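Local coordinates for protein HAD-superfamily hydrolase, subfamily IA, variant 1 (Ehrlichia chaffeensis, PDB 3KZX) that probably hydrolyses 2-phosphoglycolate to glycolate and phosphate, as a member of the HAD-like hydrolase superfamily, at residues I43-Y57 against L77-Y89. Numbering follows the deposited sequence.
Sequences IDRTTFYQVLDQMGY and LLGKRWKEATILY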
loop_
_atom_site.group_PDB
_atom_site.type_symbol
_atom_site.label_atom_id
_atom_site.label_comp_id
_atom_site.label_asym_id
_atom_site.label_seq_id
_atom_site.Cartn_x
_atom_site.Cartn_y
_atom_site.Cartn_z
ATOM N N ILE A 43 -14.718 2.790 5.031
ATOM C CA ILE A 43 -14.059 3.590 6.070
ATOM C C ILE A 43 -14.659 3.230 7.435
ATOM O O ILE A 43 -15.881 3.135 7.566
ATOM C CB ILE A 43 -14.231 5.093 5.822
ATOM C CG1 ILE A 43 -13.404 5.536 4.618
ATOM C CG2 ILE A 43 -13.827 5.908 7.050
ATOM C CD1 ILE A 43 -13.639 7.007 4.205
ATOM N N ASP A 44 -13.806 2.988 8.437
ATOM C CA ASP A 44 -14.287 2.773 9.806
ATOM C C ASP A 44 -14.498 4.149 10.417
ATOM O O ASP A 44 -13.550 4.923 10.563
ATOM C CB ASP A 44 -13.294 1.952 10.639
ATOM C CG ASP A 44 -13.854 1.542 11.998
ATOM O OD1 ASP A 44 -13.244 0.657 12.627
ATOM O OD2 ASP A 44 -14.890 2.098 12.445
ATOM N N ARG A 45 -15.757 4.458 10.746
ATOM C CA ARG A 45 -16.119 5.767 11.271
ATOM C C ARG A 45 -15.374 6.072 12.556
ATOM O O ARG A 45 -14.957 7.213 12.764
ATOM C CB ARG A 45 -17.631 5.871 11.505
ATOM C CG ARG A 45 -18.477 5.833 10.235
ATOM C CD ARG A 45 -19.973 5.930 10.532
ATOM N NE ARG A 45 -20.767 5.932 9.305
ATOM C CZ ARG A 45 -20.961 4.867 8.540
ATOM N NH1 ARG A 45 -20.420 3.683 8.847
ATOM N NH2 ARG A 45 -21.691 4.974 7.442
ATOM N N THR A 46 -15.199 5.052 13.401
ATOM C CA THR A 46 -14.510 5.232 14.688
ATOM C C THR A 46 -13.143 5.823 14.452
ATOM O O THR A 46 -12.763 6.790 15.113
ATOM C CB THR A 46 -14.393 3.927 15.473
ATOM O OG1 THR A 46 -15.698 3.379 15.633
ATOM C CG2 THR A 46 -13.804 4.185 16.871
ATOM N N THR A 47 -12.435 5.269 13.465
ATOM C CA THR A 47 -11.125 5.782 13.103
ATOM C C THR A 47 -11.182 7.209 12.614
ATOM O O THR A 47 -10.371 8.026 13.028
ATOM C CB THR A 47 -10.445 4.929 12.032
ATOM O OG1 THR A 47 -10.382 3.579 12.491
ATOM C CG2 THR A 47 -9.018 5.443 11.801
ATOM N N PHE A 48 -12.150 7.532 11.754
ATOM C CA PHE A 48 -12.215 8.907 11.259
ATOM C C PHE A 48 -12.731 9.904 12.311
ATOM O O PHE A 48 -12.331 11.055 12.291
ATOM C CB PHE A 48 -12.932 9.025 9.913
ATOM C CG PHE A 48 -12.145 9.796 8.898
ATOM C CD1 PHE A 48 -12.113 11.171 8.930
ATOM C CD2 PHE A 48 -11.427 9.143 7.917
ATOM C CE1 PHE A 48 -11.372 11.879 8.018
ATOM C CE2 PHE A 48 -10.680 9.844 7.005
ATOM C CZ PHE A 48 -10.643 11.213 7.064
ATOM N N TYR A 49 -13.583 9.448 13.228
ATOM C CA TYR A 49 -13.970 10.272 14.376
ATOM C C TYR A 49 -12.733 10.704 15.164
ATOM O O TYR A 49 -12.606 11.876 15.506
ATOM C CB TYR A 49 -14.951 9.541 15.303
ATOM C CG TYR A 49 -16.387 9.490 14.800
ATOM C CD1 TYR A 49 -17.025 10.621 14.334
ATOM C CD2 TYR A 49 -17.106 8.301 14.824
ATOM C CE1 TYR A 49 -18.346 10.570 13.894
ATOM C CE2 TYR A 49 -18.423 8.233 14.382
ATOM C CZ TYR A 49 -19.041 9.372 13.909
ATOM O OH TYR A 49 -20.363 9.314 13.481
ATOM N N GLN A 50 -11.824 9.768 15.430
ATOM C CA GLN A 50 -10.568 10.084 16.149
ATOM C C GLN A 50 -9.748 11.117 15.385
ATOM O O GLN A 50 -9.219 12.042 15.973
ATOM C CB GLN A 50 -9.712 8.829 16.353
ATOM C CG GLN A 50 -10.259 7.854 17.402
ATOM C CD GLN A 50 -9.690 6.433 17.267
ATOM O OE1 GLN A 50 -9.018 6.093 16.278
ATOM N NE2 GLN A 50 -9.965 5.595 18.270
ATOM N N VAL A 51 -9.665 10.974 14.061
ATOM C CA VAL A 51 -8.946 11.948 13.253
ATOM C C VAL A 51 -9.571 13.338 13.347
ATOM O O VAL A 51 -8.871 14.327 13.570
ATOM C CB VAL A 51 -8.861 11.480 11.771
ATOM C CG1 VAL A 51 -8.279 12.560 10.889
ATOM C CG2 VAL A 51 -8.033 10.174 11.662
ATOM N N LEU A 52 -10.894 13.399 13.220
ATOM C CA LEU A 52 -11.615 14.666 13.257
ATOM C C LEU A 52 -11.495 15.274 14.635
ATOM O O LEU A 52 -11.262 16.478 14.757
ATOM C CB LEU A 52 -13.096 14.491 12.879
ATOM C CG LEU A 52 -13.339 14.152 11.404
ATOM C CD1 LEU A 52 -14.748 13.638 11.190
ATOM C CD2 LEU A 52 -13.032 15.365 10.501
ATOM N N ASP A 53 -11.638 14.423 15.649
ATOM C CA ASP A 53 -11.322 14.783 17.058
ATOM C C ASP A 53 -9.943 15.447 17.235
ATOM O O ASP A 53 -9.864 16.578 17.762
ATOM C CB ASP A 53 -11.370 13.539 17.950
ATOM C CG ASP A 53 -12.580 13.502 18.814
ATOM O OD1 ASP A 53 -12.429 13.804 20.039
ATOM O OD2 ASP A 53 -13.678 13.221 18.265
ATOM N N GLN A 54 -8.885 14.741 16.820
ATOM C CA GLN A 54 -7.493 15.263 16.844
ATOM C C GLN A 54 -7.430 16.618 16.141
ATOM O O GLN A 54 -6.734 17.537 16.595
ATOM C CB GLN A 54 -6.487 14.338 16.144
ATOM C CG GLN A 54 -6.290 12.906 16.685
ATOM C CD GLN A 54 -5.587 11.980 15.667
ATOM O OE1 GLN A 54 -6.094 10.905 15.301
ATOM N NE2 GLN A 54 -4.414 12.410 15.194
ATOM N N MET A 55 -8.184 16.750 15.052
ATOM C CA MET A 55 -8.174 17.956 14.229
ATOM C C MET A 55 -9.050 19.057 14.822
ATOM O O MET A 55 -9.166 20.136 14.241
ATOM C CB MET A 55 -8.618 17.628 12.792
ATOM C CG MET A 55 -7.676 16.675 12.056
ATOM S SD MET A 55 -8.026 16.292 10.309
ATOM C CE MET A 55 -7.649 17.841 9.461
ATOM N N GLY A 56 -9.678 18.774 15.966
ATOM C CA GLY A 56 -10.466 19.774 16.703
ATOM C C GLY A 56 -11.940 19.761 16.372
ATOM O O GLY A 56 -12.717 20.394 17.065
ATOM N N TYR A 57 -12.358 19.051 15.322
ATOM C CA TYR A 57 -13.756 19.119 14.932
ATOM C C TYR A 57 -14.646 18.526 16.036
ATOM O O TYR A 57 -14.275 17.579 16.736
ATOM C CB TYR A 57 -14.028 18.422 13.600
ATOM C CG TYR A 57 -13.420 19.089 12.369
ATOM C CD1 TYR A 57 -14.182 19.907 11.530
ATOM C CD2 TYR A 57 -12.088 18.893 12.044
ATOM C CE1 TYR A 57 -13.617 20.497 10.398
ATOM C CE2 TYR A 57 -11.521 19.471 10.927
ATOM C CZ TYR A 57 -12.278 20.268 10.110
ATOM O OH TYR A 57 -11.673 20.825 9.004
ATOM N N LEU A 77 -16.283 18.693 3.900
ATOM C CA LEU A 77 -16.217 19.184 5.292
ATOM C C LEU A 77 -14.825 19.769 5.562
ATOM O O LEU A 77 -14.690 20.882 6.083
ATOM C CB LEU A 77 -16.479 18.047 6.302
ATOM C CG LEU A 77 -16.242 18.343 7.807
ATOM C CD1 LEU A 77 -17.164 19.464 8.326
ATOM C CD2 LEU A 77 -16.358 17.072 8.686
ATOM N N LEU A 78 -13.819 19.021 5.162
ATOM C CA LEU A 78 -12.404 19.319 5.511
ATOM C C LEU A 78 -11.798 20.434 4.664
ATOM O O LEU A 78 -10.931 21.167 5.144
ATOM C CB LEU A 78 -11.567 18.063 5.375
ATOM C CG LEU A 78 -11.438 17.147 6.609
ATOM C CD1 LEU A 78 -12.553 17.285 7.587
ATOM C CD2 LEU A 78 -11.337 15.709 6.176
ATOM N N GLY A 79 -12.240 20.548 3.408
ATOM C CA GLY A 79 -11.740 21.579 2.496
ATOM C C GLY A 79 -10.226 21.508 2.421
ATOM O O GLY A 79 -9.677 20.447 2.163
ATOM N N LYS A 80 -9.560 22.638 2.667
ATOM C CA LYS A 80 -8.088 22.718 2.662
ATOM C C LYS A 80 -7.383 21.697 3.567
ATOM O O LYS A 80 -6.242 21.321 3.295
ATOM C CB LYS A 80 -7.640 24.146 3.073
ATOM N N ARG A 81 -8.039 21.285 4.653
ATOM C CA ARG A 81 -7.473 20.342 5.622
ATOM C C ARG A 81 -7.617 18.848 5.232
ATOM O O ARG A 81 -7.351 17.968 6.061
ATOM C CB ARG A 81 -8.069 20.608 7.020
ATOM C CG ARG A 81 -7.683 21.968 7.614
ATOM C CD ARG A 81 -8.115 22.104 9.084
ATOM N NE ARG A 81 -7.228 21.351 9.962
ATOM C CZ ARG A 81 -7.417 21.158 11.268
ATOM N NH1 ARG A 81 -8.497 21.627 11.889
ATOM N NH2 ARG A 81 -6.518 20.471 11.970
ATOM N N TRP A 82 -8.036 18.564 3.990
ATOM C CA TRP A 82 -8.322 17.180 3.550
ATOM C C TRP A 82 -7.064 16.339 3.519
ATOM O O TRP A 82 -7.042 15.248 4.090
ATOM C CB TRP A 82 -9.006 17.148 2.167
ATOM C CG TRP A 82 -9.120 15.753 1.598
ATOM C CD1 TRP A 82 -8.556 15.283 0.463
ATOM C CD2 TRP A 82 -9.842 14.665 2.168
ATOM N NE1 TRP A 82 -8.875 13.952 0.283
ATOM C CE2 TRP A 82 -9.667 13.552 1.320
ATOM C CE3 TRP A 82 -10.605 14.514 3.327
ATOM C CZ2 TRP A 82 -10.242 12.302 1.592
ATOM C CZ3 TRP A 82 -11.176 13.267 3.600
ATOM C CH2 TRP A 82 -10.998 12.189 2.728
ATOM N N LYS A 83 -6.013 16.862 2.881
ATOM C CA LYS A 83 -4.724 16.194 2.823
ATOM C C LYS A 83 -4.196 15.863 4.222
ATOM O O LYS A 83 -3.770 14.742 4.455
ATOM C CB LYS A 83 -3.698 17.013 2.044
ATOM N N GLU A 84 -4.266 16.819 5.148
ATOM C CA GLU A 84 -3.867 16.569 6.537
ATOM C C GLU A 84 -4.699 15.422 7.123
ATOM O O GLU A 84 -4.170 14.545 7.763
ATOM C CB GLU A 84 -4.023 17.842 7.389
ATOM C CG GLU A 84 -4.245 17.596 8.883
ATOM C CD GLU A 84 -4.371 18.872 9.708
ATOM O OE1 GLU A 84 -4.566 19.971 9.150
ATOM O OE2 GLU A 84 -4.316 18.770 10.944
ATOM N N ALA A 85 -6.006 15.432 6.881
ATOM C CA ALA A 85 -6.876 14.353 7.334
ATOM C C ALA A 85 -6.390 13.008 6.800
ATOM O O ALA A 85 -6.292 12.037 7.555
ATOM C CB ALA A 85 -8.313 14.615 6.928
ATOM N N THR A 86 -6.023 12.939 5.526
ATOM C CA THR A 86 -5.594 11.638 4.960
ATOM C C THR A 86 -4.258 11.136 5.563
ATOM O O THR A 86 -4.050 9.938 5.727
ATOM C CB THR A 86 -5.499 11.684 3.439
ATOM O OG1 THR A 86 -4.438 12.563 3.052
ATOM C CG2 THR A 86 -6.801 12.177 2.870
ATOM N N ILE A 87 -3.376 12.063 5.892
ATOM C CA ILE A 87 -2.151 11.756 6.605
ATOM C C ILE A 87 -2.414 11.161 7.996
ATOM O O ILE A 87 -1.833 10.141 8.353
ATOM C CB ILE A 87 -1.239 13.007 6.738
ATOM C CG1 ILE A 87 -0.674 13.419 5.362
ATOM C CG2 ILE A 87 -0.075 12.723 7.724
ATOM C CD1 ILE A 87 -0.269 14.835 5.237
ATOM N N LEU A 88 -3.226 11.834 8.794
ATOM C CA LEU A 88 -3.590 11.342 10.122
ATOM C C LEU A 88 -4.262 9.995 10.033
ATOM O O LEU A 88 -3.959 9.092 10.830
ATOM C CB LEU A 88 -4.521 12.333 10.862
ATOM C CG LEU A 88 -3.807 13.368 11.712
ATOM C CD1 LEU A 88 -2.684 14.077 10.942
ATOM C CD2 LEU A 88 -4.793 14.376 12.336
ATOM N N TYR A 89 -5.128 9.847 9.019
ATOM C CA TYR A 89 -5.893 8.646 8.817
ATOM C C TYR A 89 -4.975 7.453 8.519
ATOM O O TYR A 89 -5.126 6.410 9.156
ATOM C CB TYR A 89 -6.904 8.857 7.678
ATOM C CG TYR A 89 -7.766 7.680 7.315
ATOM C CD1 TYR A 89 -8.631 7.107 8.234
ATOM C CD2 TYR A 89 -7.765 7.177 6.039
ATOM C CE1 TYR A 89 -9.463 6.048 7.885
ATOM C CE2 TYR A 89 -8.592 6.126 5.684
ATOM C CZ TYR A 89 -9.430 5.555 6.617
ATOM O OH TYR A 89 -10.245 4.519 6.258
HETATM O O HOH W 1 -11.047 3.077 8.320
HETATM O O HOH W 2 -3.289 9.774 13.361
#
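Met55 and Arg81 meet through bends at their third torsions: Met55 runs extended to SD and then turns (chi3 70°), laying CE over one face of the Arg81 guanidinium, whose own chain also folds there. Both belong to the helical cap domain inserted after the first strand of the HAD core, where helices 45-54 and 82-89 pack at 123°, their axes 9.6 Å apart. Beyond the guanidinium, Met55 CE also lies 3.4 Å from Glu84 CD, while SD rests on Ala85. At the other end of the interface, Phe48 CE2 sits 3.6 Å above the Tyr89 ring, nearer its border than its centre; with the planes at 41°, this is neither a parallel stack nor an edge-to-face pair. Val51 divides its branches, CG1 against Leu88 CB (3.8 Å) and CG2 near Tyr89 CA. Tyr89 OH bonds to Thr39 O and accepts a hydrogen bond from a water that in turn accepts from Asp44 N, tying the start of helix 45-54 to this ring. A salt bridge to Glu84 holds the Arg81 guanidinium by two nitrogens, NE to OE1 and NH2 to OE2 (3.0 Å for the latter). That grip leaves NH1 to bond the carbonyl beside the Schellman turn at Gly56: Arg81 NH1 reaches Met55 O at 2.9 Å, in the carbonyl plane.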